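Local structure of A197 (Sulfolobus turreted icosahedral virus, 2C0N) at residues V13-L17 and F173-R177. The protein adopts the GT-A fold of glycosyltransferases and probably transfers a sugar to an acceptor. Numbering follows the deposited sequence.
Sequences VRLPL and FIDER
The start of helix 15-23 in this GT-A fold, with its N-cap residue Arg14 and first-turn Pro16, meets the loop that joins strand 162-173 to strand 178-180. Arg14 reaches over to the loop with a guanidinium whose NH1 gives a weak, bent hydrogen bond to the backbone Asp175 O (2.8 Å, N-H...O 123°); the oxygen lies at the edge of the group, in its plane. Arg14 CD rests 3.6 Å from Phe173 CB, the two side chains running past each other in opposite directions with their flat groups 40° apart. Beyond CD, a bend at chi3 (73°) sets the direction in which the guanidinium leaves the chain. The other end of the guanidinium is held by a salt bridge from NH2 to Glu62, which ties the helix start to a third part of the chain. Pro16 meets both the ring and the loop backbone: its CB makes an apolar contact with Phe173 CZ at 3.5 Å, while CG and CD each come within 3.4 Å of the carbonyl oxygen Glu176 O. Within the loop, Asp175 OD1 closes an Asx turn by accepting from Arg177 N at 2.9 Å, and it takes a further bond from Leu178 N. Arg177 NH2 forms a salt bridge with Glu176 OE1 (3.3 Å). The second subunit borders this contact: Arg177 NH1 bonds to its Met10 O, and Val13 and Arg14 pair antiparallel with one of its strands, extending the sheet across the dimer interface.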
ATOM      1  N   VAL A  13      -0.764   4.736   0.281  1.00 16.64           N
ATOM      2  CA  VAL A  13      -1.073   4.317  -1.078  1.00 17.25           C
ATOM      3  C   VAL A  13      -2.506   3.741  -1.129  1.00 16.04           C
ATOM      4  O   VAL A  13      -2.846   2.840  -0.360  1.00 16.98           O
ATOM      5  CB  VAL A  13      -0.093   3.263  -1.568  1.00 16.42           C
ATOM      6  CG1 VAL A  13      -0.373   2.861  -2.993  1.00 21.33           C
ATOM      7  CG2 VAL A  13       1.338   3.840  -1.513  1.00 18.53           C
ATOM      8  N   ARG A  14      -3.309   4.270  -2.040  1.00 15.44           N
ATOM      9  CA  ARG A  14      -4.688   3.815  -2.233  1.00 15.25           C
ATOM     10  C   ARG A  14      -4.696   2.362  -2.751  1.00 15.15           C
ATOM     11  O   ARG A  14      -3.798   1.931  -3.496  1.00 14.26           O
ATOM     12  CB  ARG A  14      -5.484   4.795  -3.144  1.00 15.46           C
ATOM     13  CG  ARG A  14      -4.979   4.955  -4.569  1.00 16.65           C
ATOM     14  CD  ARG A  14      -5.511   6.165  -5.214  1.00 20.44           C
ATOM     15  NE  ARG A  14      -4.839   7.319  -4.640  1.00 21.59           N
ATOM     16  CZ  ARG A  14      -5.413   8.380  -4.134  1.00 21.85           C
ATOM     17  NH1 ARG A  14      -6.685   8.562  -4.270  1.00 22.40           N
ATOM     18  NH2 ARG A  14      -4.669   9.325  -3.596  1.00 23.60           N
ATOM     19  N   LEU A  15      -5.748   1.632  -2.395  1.00 14.41           N
ATOM     20  CA  LEU A  15      -5.853   0.220  -2.728  1.00 14.63           C
ATOM     21  C   LEU A  15      -5.732  -0.079  -4.205  1.00 14.67           C
ATOM     22  O   LEU A  15      -5.066  -1.053  -4.598  1.00 14.58           O
ATOM     23  CB  LEU A  15      -7.156  -0.364  -2.162  1.00 15.44           C
ATOM     24  CG  LEU A  15      -6.986  -1.169  -0.858  1.00 16.27           C
ATOM     25  CD1 LEU A  15      -6.338  -0.376   0.278  1.00 15.69           C
ATOM     26  CD2 LEU A  15      -8.319  -1.792  -0.460  1.00 15.48           C
ATOM     27  N   PRO A  16      -6.430   0.681  -5.031  1.00 13.36           N
ATOM     28  CA  PRO A  16      -6.305   0.390  -6.480  1.00 13.82           C
ATOM     29  C   PRO A  16      -4.865   0.422  -7.000  1.00 14.08           C
ATOM     30  O   PRO A  16      -4.535  -0.369  -7.886  1.00 13.60           O
ATOM     31  CB  PRO A  16      -7.197   1.461  -7.116  1.00 14.32           C
ATOM     32  CG  PRO A  16      -8.174   1.806  -6.005  1.00 14.16           C
ATOM     33  CD  PRO A  16      -7.422   1.743  -4.767  1.00 12.84           C
ATOM     34  N   LEU A  17      -4.006   1.293  -6.472  1.00 14.02           N
ATOM     35  CA  LEU A  17      -2.585   1.281  -6.852  1.00 14.04           C
ATOM     36  C   LEU A  17      -1.829   0.080  -6.264  1.00 13.81           C
ATOM     37  O   LEU A  17      -1.067  -0.555  -6.968  1.00 14.32           O
ATOM     38  CB  LEU A  17      -1.893   2.633  -6.559  1.00 15.39           C
ATOM     39  CG  LEU A  17      -0.406   2.702  -6.938  1.00 16.50           C
ATOM     40  CD1 LEU A  17      -0.261   2.582  -8.356  1.00 17.58           C
ATOM     41  CD2 LEU A  17       0.146   3.991  -6.459  1.00 19.98           C
ATOM     42  N   PHE A 173      -7.309   8.774  -9.760  1.00 16.15           N
ATOM     43  CA  PHE A 173      -8.172   8.676  -8.610  1.00 15.67           C
ATOM     44  C   PHE A 173      -8.328   9.964  -7.868  1.00 15.04           C
ATOM     45  O   PHE A 173      -7.365  10.714  -7.679  1.00 15.62           O
ATOM     46  CB  PHE A 173      -7.656   7.568  -7.676  1.00 16.42           C
ATOM     47  CG  PHE A 173      -8.097   6.236  -8.097  1.00 14.20           C
ATOM     48  CD1 PHE A 173      -7.428   5.532  -9.101  1.00 16.37           C
ATOM     49  CD2 PHE A 173      -9.254   5.705  -7.581  1.00 16.59           C
ATOM     50  CE1 PHE A 173      -7.897   4.295  -9.549  1.00 15.78           C
ATOM     51  CE2 PHE A 173      -9.745   4.472  -8.033  1.00 15.81           C
ATOM     52  CZ  PHE A 173      -9.051   3.754  -9.038  1.00 15.59           C
ATOM     53  N   ILE A 174      -9.572  10.231  -7.463  1.00 15.08           N
ATOM     54  CA  ILE A 174      -9.940  11.426  -6.740  1.00 14.84           C
ATOM     55  C   ILE A 174      -9.938  11.124  -5.250  1.00 16.16           C
ATOM     56  O   ILE A 174      -9.287  11.801  -4.468  1.00 17.47           O
ATOM     57  CB  ILE A 174     -11.296  11.986  -7.207  1.00 14.57           C
ATOM     58  CG1 ILE A 174     -11.265  12.280  -8.716  1.00 11.96           C
ATOM     59  CG2 ILE A 174     -11.632  13.263  -6.490  1.00 14.87           C
ATOM     60  CD1 ILE A 174     -12.681  12.370  -9.340  1.00 13.92           C
ATOM     61  N   ASP A 175     -10.656  10.089  -4.862  1.00 16.38           N
ATOM     62  CA  ASP A 175     -10.526   9.555  -3.526  1.00 16.40           C
ATOM     63  C   ASP A 175     -10.005   8.139  -3.652  1.00 16.06           C
ATOM     64  O   ASP A 175      -9.371   7.811  -4.651  1.00 16.88           O
ATOM     65  CB  ASP A 175     -11.825   9.746  -2.710  1.00 17.75           C
ATOM     66  CG  ASP A 175     -12.983   8.915  -3.198  1.00 17.01           C
ATOM     67  OD1 ASP A 175     -12.762   8.125  -4.109  1.00 17.71           O
ATOM     68  OD2 ASP A 175     -14.124   9.020  -2.647  1.00 16.96           O
ATOM     69  N   GLU A 176     -10.227   7.304  -2.643  1.00 14.93           N
ATOM     70  CA  GLU A 176      -9.700   5.954  -2.669  1.00 15.24           C
ATOM     71  C   GLU A 176     -10.418   5.048  -3.655  1.00 14.68           C
ATOM     72  O   GLU A 176      -9.893   3.981  -3.975  1.00 14.24           O
ATOM     73  CB  GLU A 176      -9.776   5.351  -1.278  1.00 15.57           C
ATOM     74  CG  GLU A 176      -8.957   6.084  -0.272  1.00 16.46           C
ATOM     75  CD  GLU A 176      -9.627   7.280   0.391  1.00 20.59           C
ATOM     76  OE1 GLU A 176     -10.734   7.713   0.026  1.00 20.49           O
ATOM     77  OE2 GLU A 176      -9.013   7.785   1.342  1.00 23.54           O
ATOM     78  N   ARG A 177     -11.595   5.471  -4.136  1.00 13.83           N
ATOM     79  CA  ARG A 177     -12.479   4.600  -4.926  1.00 14.89           C
ATOM     80  C   ARG A 177     -12.937   5.187  -6.261  1.00 15.60           C
ATOM     81  O   ARG A 177     -13.170   4.423  -7.228  1.00 15.92           O
ATOM     82  CB  ARG A 177     -13.750   4.266  -4.107  1.00 16.08           C
ATOM     83  CG  ARG A 177     -13.510   3.402  -2.920  1.00 18.63           C
ATOM     84  CD  ARG A 177     -14.656   3.504  -1.835  1.00 16.27           C
ATOM     85  NE  ARG A 177     -14.588   4.831  -1.305  1.00 22.93           N
ATOM     86  CZ  ARG A 177     -13.794   5.245  -0.347  1.00 21.35           C
ATOM     87  NH1 ARG A 177     -13.012   4.405   0.373  1.00 16.86           N
ATOM     88  NH2 ARG A 177     -13.810   6.534  -0.059  1.00 23.38           N
TER